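Leucine aminopeptidase A1, chloroplastic (Solanum lycopersicum, PDB 5D8N) removes N-terminal amino acids, preferably leucine, from peptides as a magnesium-dependent homohexameric aminopeptidase, and takes part in wound signalling and insect defence. Local coordinates at residues 226-229 with 230-233; 298-302 with 303-307; 117-120 with 121-125; 90-93 with 94-97; 507-510 with 511-514. The protein carries 1 engineered substitution. One frame throughout, in Å; residues are numbered along the deposited sequence.

Contact 1: 226-229 with 230-233; sequences IVTP and AVLA
Thr228 and Val231 meet at a slant where the loop enters helix 229-242. The hydroxyl of Thr228 sits between its own backbone N and carbonyl carbon (chi1 58°), which aims OG1 along the first turn, and Val231 N donates to it over 3.1 Å. The same oxygen lies 3.3 Å from Val231 CG2, so the methyl flanks the bond. That CG2 also rests 3.4 Å from Ile226 O, while the other branch, CG1, lies against Val227 at 4.3 Å from its CG2. Val227 spreads its two methyls over neighbouring helix residues: its CG1 reaches Leu232 CD1, 4.2 Å away. Behind these side chains the helix takes up its regular bonding, with Leu232 N giving to Thr228 O at 2.8 Å and Ala233 N to Pro229 O. Pro229 is the first helical residue, a place where the missing N-H of a proline costs the helix no i to i-4 bond. Its ring packs on Ala355 of strand 347-358, and Leu232 lies on the same strand and on Ile280. Thr228 is thus a classic N-cap, its side chain taking a first-turn N-H, here starting a helix that packs against the central sheet of the M17 catalytic domain.

Contact 2: 298-302 with 303-307; sequences VGKGL and TFDSG
Leu302 and Asp305 touch across the corner at Thr303 and Phe304, within the broken strand 293-305. Leu302 brings its CD2 methyl to 3.5 Å from Asp305 OD2 and 3.6 Å from Asp305 CG, the two side chains meeting at an angle, so an apolar branch backs one end of the carboxylate. Thr303 turns the other way: its CG2 lies 4.0 Å from Gly301 O, and OG1 makes a weak hydrogen bond to Cys356 O. Asp305 itself points back toward the strand, CG anti to its backbone N (chi1 -163°), and this carries OD2 to the ammonium of Lys300. The pair is a long salt bridge, 3.7 Å from Lys300 NZ to Asp305 OD2, with the two chains crossing at about a right angle; NZ also donates to Thr412 O. On the other oxygen, Gly307 N bonds to Asp305 OD1 at 3.2 Å from above the carboxylate plane, forming an Asx turn, and Asn358 ND2 bonds there too. An asparagine in place of Asp305 would probably leave Lys300 without its opposite charge here and weaken the hold on both metals. Lys300 and Asp305 are both magnesium ligands, Asp305 serving both ions, so the contact sets an amine and a carboxylate close to one another for a dinuclear metal site, with Asp325 close at hand.

Contact 3: 117-120 with 121-125; sequences SPTS and YHSLG
Pro118 and His122 lie side by side at the start of helix 119-134, pointing the same way, and their contact is a CH-pi one. Pro118 CB stands over the imidazole face, 3.9 Å from the ring centroid, and CG comes to 3.6 Å from His122 CE1. The carbonyl oxygen of Pro118 also lies over one face of this ring, displaced toward its rim. A second aromatic contact is made at an edge: Ser117 CB approaches Tyr121 CE2 at 3.5 Å, close to the plane of the phenol ring. A cis peptide bond joins Ser117 to Pro118.

Hydrogen bonds along the backbone open the helix. Pro118 O takes a nearly straight bond from His122 N (2.8 Å, 174° at the hydrogen) and a weak one from Tyr121 N. Ser123 N gives to Thr119 O at 2.9 Å and Leu124 N to Ser120 O. With CG anti to its carbonyl carbon (chi1 -68°), His122 folds back toward the start of the helix, and its ND1 shares a water with Thr119 OG1. The water sits 2.8 Å from His122 ND1, at the ring edge and in its plane, and 3.0 Å from Thr119 OG1, bridging side chains one turn apart. The hydroxyl of Ser123 adds a weak bond to Thr119 O, and that of Ser120 bonds back to Ser116 O.

Around this first turn, Pro118, Tyr121 and His122 all rest on Ala161 of helix 152-170, while Tyr121 and Leu124 pack onto strand 139-144 of the N-terminal domain's sheet.

Contact 4: 90-93 with 94-97; sequences SGKS and GQSV
Gln95 folds back over the segment 90-93 from the last position of a type II beta turn, Lys92 to Gln95, which leads into strand 96-101 at the border of the N-terminal domain's sheet. The turn is closed by its backbone bond, Gln95 N to Lys92 O at 3.0 Å. Backbone bonds from Gly91 to Gly112 and from Gln95 to Gly110 tie both arms of the turn to strand 104-112. Gly94 holds the third position with a positive phi (89°), where a CB would clash with Ser93 O.

The side-chain hydrogen bonding centres on the carboxamide. Two backbone N-H groups grip Gln95 OE1 in different ways: Ser90 N, 3.0 Å off, is tilted modestly from the carbonyl plane, whereas Lys92 N, at 3.1 Å, stands well above it. With CG anti to the carbonyl carbon (chi1 -75°) and the chain extended beyond, the amide reaches back past the turn to these donors. Were alanine here in place of Gln95, the N-H groups of Ser90 and Lys92 would probably lose the acceptor they share, and the loop would be less firmly fixed.

Apolar contact is modest. The Lys92 stem runs at a slant to the glutamine, its CB 3.6 Å from Gln95 CD, and the Gln95 side chain also touches Phe89. On the nitrogen side, Gln95 NE2 donates to a water 3.0 Å away, which lies 2.7 Å from Ser90 OG.

Contact 5: 507-510 with 511-514; sequences WSDE and KKNA
Trp507 carries its CG anti to the backbone N (chi1 -179°), and with chi2 at -100° the indole swings across to lie over the backbone of Lys512 to Ala514. Asn513 C sits 3.3 Å above the ring plane, offset toward the rim, and Asn513 N also lies over a face. The six-membered ring does the touching: CZ2 is 3.3 Å from Lys512 C, and CE3 is 4.1 Å from Ala514 CB. Ser508 likewise has its OG anti to the backbone N (chi1 166°), which sends the hydroxyl to the turn, where it accepts from Lys511 N in a nearly straight bond of 2.9 Å.

The two short strands form a tight antiparallel beta hairpin with a G1 bulge, in which Lys512 and Asn513 both face Ser508. Lys512 takes up the positive phi that this bulge needs. Ser508 and Asn513 are the hydrogen-bonded pair: Ser508 N gives to Asn513 O at 2.9 Å, and Asn513 N returns one to Ser508 O in the carbonyl plane.

At the tip, the Lys512 chain bends back alongside Asp509. Its NZ is held twice by that residue, in a salt bridge to Asp509 OD1 at 3.0 Å and a hydrogen bond to Asp509 O, also 3.0 Å. Asn513 and Ala514 are tied to Asn221 at the end of helix 197-221, and Asn513 packs on Gly466 of a second subunit.

How the contacts relate
Following the chain from the N terminus, contact 4 closes a turn before edge strand 96-101, and contact 3 then starts helix 119-134; their nearest atoms are about 6 Å apart in the N-terminal domain. Contact 1 opens helix 229-242 in the catalytic domain, and contact 2 turns the corner of strand 293-305. These two touch: Val227 O lies 3.3 Å from Thr303 CB, so the loop leading into the helix packs on the bend of the metal-binding strand. Contact 5 closes the hairpin 507-514 near the C terminus, with centres about 18 Å from contact 2 and about 19 Å from contact 3. All five follow in series; none nests or crosses.

Contact 1: 226-229 with 230-233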
# COMPACT_ATOMS: atom_id res chain seq x y z
N ILE A 226 -29.92 12.12 -6.88
CA ILE A 226 -30.89 13.21 -6.98
C ILE A 226 -30.56 14.13 -8.16
O ILE A 226 -31.40 14.38 -9.01
CB ILE A 226 -30.85 14.06 -5.68
CG1 ILE A 226 -31.28 13.23 -4.47
CG2 ILE A 226 -31.70 15.32 -5.80
CD1 ILE A 226 -32.73 12.81 -4.44
N VAL A 227 -29.34 14.64 -8.24
CA VAL A 227 -28.91 15.39 -9.42
C VAL A 227 -28.22 14.47 -10.42
O VAL A 227 -27.01 14.22 -10.33
CB VAL A 227 -28.04 16.61 -9.06
CG1 VAL A 227 -27.48 17.29 -10.31
CG2 VAL A 227 -28.89 17.64 -8.32
N THR A 228 -29.05 13.85 -11.25
CA THR A 228 -28.65 13.09 -12.41
C THR A 228 -28.45 14.03 -13.58
O THR A 228 -28.71 15.21 -13.46
CB THR A 228 -29.78 12.12 -12.79
OG1 THR A 228 -30.97 12.88 -13.03
CG2 THR A 228 -30.06 11.14 -11.64
N PRO A 229 -27.92 13.51 -14.69
CA PRO A 229 -27.80 14.36 -15.87
C PRO A 229 -29.12 14.91 -16.39
O PRO A 229 -29.20 16.10 -16.72
CB PRO A 229 -27.12 13.43 -16.89
CG PRO A 229 -26.32 12.49 -16.07
CD PRO A 229 -27.17 12.25 -14.84
N ALA A 230 -30.17 14.11 -16.34
CA ALA A 230 -31.51 14.57 -16.72
C ALA A 230 -32.02 15.66 -15.79
O ALA A 230 -32.46 16.71 -16.26
CB ALA A 230 -32.50 13.41 -16.69
N VAL A 231 -31.75 15.53 -14.49
CA VAL A 231 -32.08 16.60 -13.55
C VAL A 231 -31.26 17.86 -13.71
O VAL A 231 -31.79 18.99 -13.73
CB VAL A 231 -32.01 16.13 -12.08
CG1 VAL A 231 -32.20 17.30 -11.11
CG2 VAL A 231 -33.10 15.09 -11.85
N LEU A 232 -29.98 17.69 -14.01
CA LEU A 232 -29.16 18.86 -14.34
C LEU A 232 -29.70 19.59 -15.58
O LEU A 232 -29.75 20.82 -15.63
CB LEU A 232 -27.71 18.44 -14.56
CG LEU A 232 -26.67 19.56 -14.55
CD1 LEU A 232 -26.71 20.27 -13.21
CD2 LEU A 232 -25.27 18.99 -14.74
N ALA A 233 -30.10 18.83 -16.60
CA ALA A 233 -30.69 19.46 -17.78
C ALA A 233 -31.98 20.21 -17.46
O ALA A 233 -32.22 21.30 -17.99
CB ALA A 233 -30.96 18.43 -18.85

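Contact 2: 298-302 with 303-307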
# COMPACT_ATOMS: atom_id res chain seq x y z
N VAL A 298 -17.64 26.85 -20.00
CA VAL A 298 -17.76 25.41 -20.08
C VAL A 298 -17.49 24.77 -18.71
O VAL A 298 -16.46 25.05 -18.09
CB VAL A 298 -16.75 24.85 -21.09
CG1 VAL A 298 -16.83 23.33 -21.11
CG2 VAL A 298 -17.06 25.42 -22.46
N GLY A 299 -18.42 23.95 -18.25
CA GLY A 299 -18.29 23.32 -16.93
C GLY A 299 -18.29 21.82 -17.01
O GLY A 299 -19.11 21.22 -17.71
N LYS A 300 -17.33 21.19 -16.34
CA LYS A 300 -17.33 19.74 -16.22
C LYS A 300 -18.58 19.28 -15.47
O LYS A 300 -18.86 19.74 -14.37
CB LYS A 300 -16.07 19.26 -15.50
CG LYS A 300 -16.04 17.76 -15.30
CD LYS A 300 -14.72 17.31 -14.69
CE LYS A 300 -15.01 16.51 -13.44
NZ LYS A 300 -13.92 15.57 -13.16
N GLY A 301 -19.30 18.34 -16.05
CA GLY A 301 -20.59 17.92 -15.50
C GLY A 301 -20.74 16.41 -15.38
O GLY A 301 -21.77 15.82 -15.72
N LEU A 302 -19.77 15.78 -14.74
CA LEU A 302 -19.96 14.42 -14.24
C LEU A 302 -20.71 14.52 -12.92
O LEU A 302 -20.17 14.99 -11.90
CB LEU A 302 -18.60 13.74 -14.06
CG LEU A 302 -18.10 13.05 -15.34
CD1 LEU A 302 -17.81 14.09 -16.40
CD2 LEU A 302 -16.84 12.27 -15.02
N THR A 303 -21.96 14.06 -12.96
CA THR A 303 -22.83 14.12 -11.81
C THR A 303 -22.42 13.08 -10.77
O THR A 303 -22.56 13.26 -9.56
CB THR A 303 -24.30 13.88 -12.22
OG1 THR A 303 -24.45 12.61 -12.86
CG2 THR A 303 -24.77 14.97 -13.15
N PHE A 304 -21.72 12.07 -11.27
CA PHE A 304 -20.91 11.18 -10.44
C PHE A 304 -19.70 10.71 -11.23
O PHE A 304 -19.81 10.31 -12.41
CB PHE A 304 -21.73 9.96 -10.00
CG PHE A 304 -20.94 8.94 -9.22
CD1 PHE A 304 -20.55 9.19 -7.92
CD2 PHE A 304 -20.50 7.78 -9.83
CE1 PHE A 304 -19.69 8.34 -7.26
CE2 PHE A 304 -19.65 6.91 -9.16
CZ PHE A 304 -19.23 7.19 -7.88
N ASP A 305 -18.57 10.66 -10.54
CA ASP A 305 -17.32 10.16 -11.13
C ASP A 305 -16.76 8.94 -10.40
O ASP A 305 -16.27 9.05 -9.28
CB ASP A 305 -16.30 11.28 -11.14
CG ASP A 305 -15.14 11.00 -12.07
OD1 ASP A 305 -14.98 9.82 -12.46
OD2 ASP A 305 -14.44 11.98 -12.43
N SER A 306 -16.87 7.78 -11.07
CA SER A 306 -16.41 6.47 -10.60
C SER A 306 -14.94 6.45 -10.17
O SER A 306 -14.55 5.62 -9.34
CB SER A 306 -16.56 5.40 -11.71
OG SER A 306 -17.68 4.54 -11.53
N GLY A 307 -14.11 7.25 -10.83
CA GLY A 307 -12.71 7.39 -10.44
C GLY A 307 -12.42 8.33 -9.29
O GLY A 307 -13.27 8.57 -8.43

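Contact 3: 117-120 with 121-125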
# COMPACT_ATOMS: atom_id res chain seq x y z
N SER A 117 -10.66 44.35 0.71
CA SER A 117 -12.00 44.16 0.18
C SER A 117 -12.02 43.47 -1.20
O SER A 117 -11.15 43.68 -2.05
CB SER A 117 -12.67 45.52 0.11
OG SER A 117 -12.39 46.10 -1.14
N PRO A 118 -13.07 42.67 -1.47
CA PRO A 118 -14.28 42.58 -0.66
C PRO A 118 -14.19 41.59 0.49
O PRO A 118 -15.18 41.41 1.22
CB PRO A 118 -15.34 42.16 -1.68
CG PRO A 118 -14.57 41.31 -2.65
CD PRO A 118 -13.20 41.94 -2.75
N THR A 119 -13.10 40.85 0.56
CA THR A 119 -13.08 39.65 1.40
C THR A 119 -13.36 39.97 2.87
O THR A 119 -14.15 39.27 3.52
CB THR A 119 -11.77 38.85 1.22
OG1 THR A 119 -11.76 38.24 -0.08
CG2 THR A 119 -11.65 37.69 2.27
N SER A 120 -12.83 41.09 3.35
CA SER A 120 -13.02 41.49 4.74
C SER A 120 -14.50 41.72 5.00
O SER A 120 -14.97 41.41 6.10
CB SER A 120 -12.27 42.78 5.06
OG SER A 120 -10.89 42.58 4.83
N TYR A 121 -15.17 42.33 4.04
CA TYR A 121 -16.57 42.70 4.24
C TYR A 121 -17.51 41.51 4.00
O TYR A 121 -18.46 41.34 4.77
CB TYR A 121 -16.96 43.87 3.35
CG TYR A 121 -16.11 45.09 3.61
CD1 TYR A 121 -16.02 45.61 4.90
CD2 TYR A 121 -15.22 45.54 2.65
CE1 TYR A 121 -15.19 46.68 5.19
CE2 TYR A 121 -14.38 46.62 2.92
CZ TYR A 121 -14.38 47.17 4.20
OH TYR A 121 -13.56 48.22 4.51
N HIS A 122 -17.12 40.60 3.10
CA HIS A 122 -17.73 39.28 3.06
C HIS A 122 -17.67 38.58 4.41
O HIS A 122 -18.68 38.06 4.89
CB HIS A 122 -17.04 38.37 2.05
CG HIS A 122 -17.25 38.80 0.64
ND1 HIS A 122 -16.43 38.38 -0.39
CD2 HIS A 122 -18.22 39.54 0.07
CE1 HIS A 122 -16.91 38.82 -1.54
NE2 HIS A 122 -17.98 39.55 -1.28
N SER A 123 -16.49 38.56 5.03
CA SER A 123 -16.34 37.92 6.34
C SER A 123 -17.23 38.59 7.39
O SER A 123 -17.75 37.92 8.28
CB SER A 123 -14.87 37.95 6.80
OG SER A 123 -14.13 37.09 5.96
N LEU A 124 -17.22 39.92 7.39
CA LEU A 124 -18.03 40.67 8.32
C LEU A 124 -19.47 40.21 8.19
O LEU A 124 -20.12 39.89 9.17
CB LEU A 124 -17.92 42.18 8.08
CG LEU A 124 -18.87 43.05 8.90
CD1 LEU A 124 -18.66 42.85 10.39
CD2 LEU A 124 -18.65 44.52 8.57
N GLY A 125 -19.98 40.16 6.97
CA GLY A 125 -21.34 39.69 6.74
C GLY A 125 -21.55 38.27 7.25
O GLY A 125 -22.63 37.98 7.79
O HOH W 1 -14.28 36.56 -0.33

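Contact 4: 90-93 with 94-97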
# COMPACT_ATOMS: atom_id res chain seq x y z
N SER A 90 -9.48 42.71 20.61
CA SER A 90 -8.78 43.94 20.20
C SER A 90 -8.96 44.17 18.70
O SER A 90 -8.23 44.96 18.10
CB SER A 90 -7.29 43.83 20.55
OG SER A 90 -6.71 42.73 19.87
N GLY A 91 -9.95 43.52 18.10
CA GLY A 91 -10.30 43.77 16.71
C GLY A 91 -9.49 42.98 15.70
O GLY A 91 -9.52 43.29 14.52
N LYS A 92 -8.80 41.95 16.16
CA LYS A 92 -8.04 41.08 15.25
C LYS A 92 -8.98 40.26 14.38
O LYS A 92 -10.11 39.96 14.77
CB LYS A 92 -7.08 40.16 16.01
CG LYS A 92 -5.98 40.90 16.77
CD LYS A 92 -5.06 39.93 17.50
CE LYS A 92 -3.94 40.67 18.22
NZ LYS A 92 -3.16 39.76 19.10
N SER A 93 -8.48 39.87 13.21
CA SER A 93 -9.26 39.15 12.22
C SER A 93 -9.76 37.82 12.76
O SER A 93 -9.04 37.17 13.51
CB SER A 93 -8.44 39.00 10.95
OG SER A 93 -9.23 38.34 9.99
N GLY A 94 -11.06 37.56 12.65
CA GLY A 94 -11.69 36.38 13.27
C GLY A 94 -12.20 36.55 14.71
O GLY A 94 -12.85 35.66 15.26
N GLN A 95 -11.81 37.61 15.39
CA GLN A 95 -12.22 37.76 16.79
C GLN A 95 -13.65 38.26 16.78
O GLN A 95 -14.08 38.99 15.89
CB GLN A 95 -11.32 38.77 17.50
CG GLN A 95 -9.94 38.24 17.85
CD GLN A 95 -9.18 39.18 18.75
OE1 GLN A 95 -9.44 40.38 18.78
NE2 GLN A 95 -8.22 38.65 19.50
N SER A 96 -14.37 38.00 17.87
CA SER A 96 -15.67 38.60 18.06
C SER A 96 -16.04 38.65 19.53
O SER A 96 -15.50 37.89 20.34
CB SER A 96 -16.72 37.86 17.26
OG SER A 96 -17.08 36.66 17.91
N VAL A 97 -16.89 39.62 19.86
CA VAL A 97 -17.53 39.71 21.17
C VAL A 97 -19.03 39.81 20.94
O VAL A 97 -19.44 40.49 20.00
CB VAL A 97 -17.11 40.98 21.93
CG1 VAL A 97 -18.01 41.21 23.14
CG2 VAL A 97 -15.67 40.87 22.39
O HOH W 2 -6.61 40.38 21.27

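Contact 5: 507-510 with 511-514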
# COMPACT_ATOMS: atom_id res chain seq x y z
N TRP A 507 -15.45 22.78 -2.62
CA TRP A 507 -15.98 22.06 -1.49
C TRP A 507 -15.24 22.50 -0.26
O TRP A 507 -14.02 22.53 -0.27
CB TRP A 507 -15.82 20.55 -1.67
CG TRP A 507 -16.38 19.76 -0.55
CD1 TRP A 507 -15.70 19.19 0.51
CD2 TRP A 507 -17.76 19.51 -0.33
NE1 TRP A 507 -16.61 18.67 1.40
CE2 TRP A 507 -17.87 18.86 0.91
CE3 TRP A 507 -18.90 19.69 -1.11
CZ2 TRP A 507 -19.08 18.42 1.39
CZ3 TRP A 507 -20.11 19.26 -0.62
CH2 TRP A 507 -20.20 18.67 0.63
N SER A 508 -15.98 22.78 0.81
CA SER A 508 -15.37 23.16 2.09
C SER A 508 -15.43 22.05 3.12
O SER A 508 -16.53 21.66 3.52
CB SER A 508 -16.14 24.33 2.71
OG SER A 508 -15.72 24.44 4.07
N ASP A 509 -14.30 21.40 3.35
CA ASP A 509 -14.15 20.33 4.31
C ASP A 509 -14.56 20.78 5.70
O ASP A 509 -15.21 20.04 6.43
CB ASP A 509 -12.70 19.81 4.31
CG ASP A 509 -12.46 18.70 5.34
OD1 ASP A 509 -12.71 17.52 5.02
OD2 ASP A 509 -12.02 19.00 6.48
N GLU A 510 -14.29 22.02 6.03
CA GLU A 510 -14.66 22.55 7.33
C GLU A 510 -16.18 22.65 7.46
O GLU A 510 -16.74 22.21 8.46
CB GLU A 510 -13.99 23.91 7.52
CG GLU A 510 -14.69 24.93 8.42
CD GLU A 510 -14.16 26.34 8.20
OE1 GLU A 510 -12.92 26.49 8.07
OE2 GLU A 510 -14.97 27.29 8.05
N LYS A 511 -16.85 23.27 6.49
CA LYS A 511 -18.29 23.38 6.56
C LYS A 511 -19.01 22.08 6.21
O LYS A 511 -20.25 22.07 6.21
CB LYS A 511 -18.80 24.51 5.68
CG LYS A 511 -18.32 25.89 6.11
CD LYS A 511 -18.74 26.96 5.10
CE LYS A 511 -18.69 28.38 5.65
NZ LYS A 511 -19.95 28.78 6.34
N LYS A 512 -18.28 21.09 5.71
CA LYS A 512 -18.86 19.91 5.05
C LYS A 512 -19.94 20.26 4.02
O LYS A 512 -21.06 19.77 4.09
CB LYS A 512 -19.45 18.98 6.11
CG LYS A 512 -18.48 18.54 7.20
CD LYS A 512 -17.52 17.46 6.73
CE LYS A 512 -16.33 17.31 7.68
NZ LYS A 512 -15.07 17.12 6.90
N ASN A 513 -19.67 21.22 3.15
CA ASN A 513 -20.68 21.71 2.22
C ASN A 513 -19.96 22.24 1.00
O ASN A 513 -18.83 22.70 1.10
CB ASN A 513 -21.54 22.81 2.88
CG ASN A 513 -23.04 22.54 2.78
OD1 ASN A 513 -23.83 23.42 2.41
ND2 ASN A 513 -23.45 21.33 3.14
N ALA A 514 -20.73 22.35 -0.08
CA ALA A 514 -20.29 23.03 -1.29
C ALA A 514 -20.19 24.54 -1.09
O ALA A 514 -20.89 25.12 -0.26
CB ALA A 514 -21.27 22.72 -2.42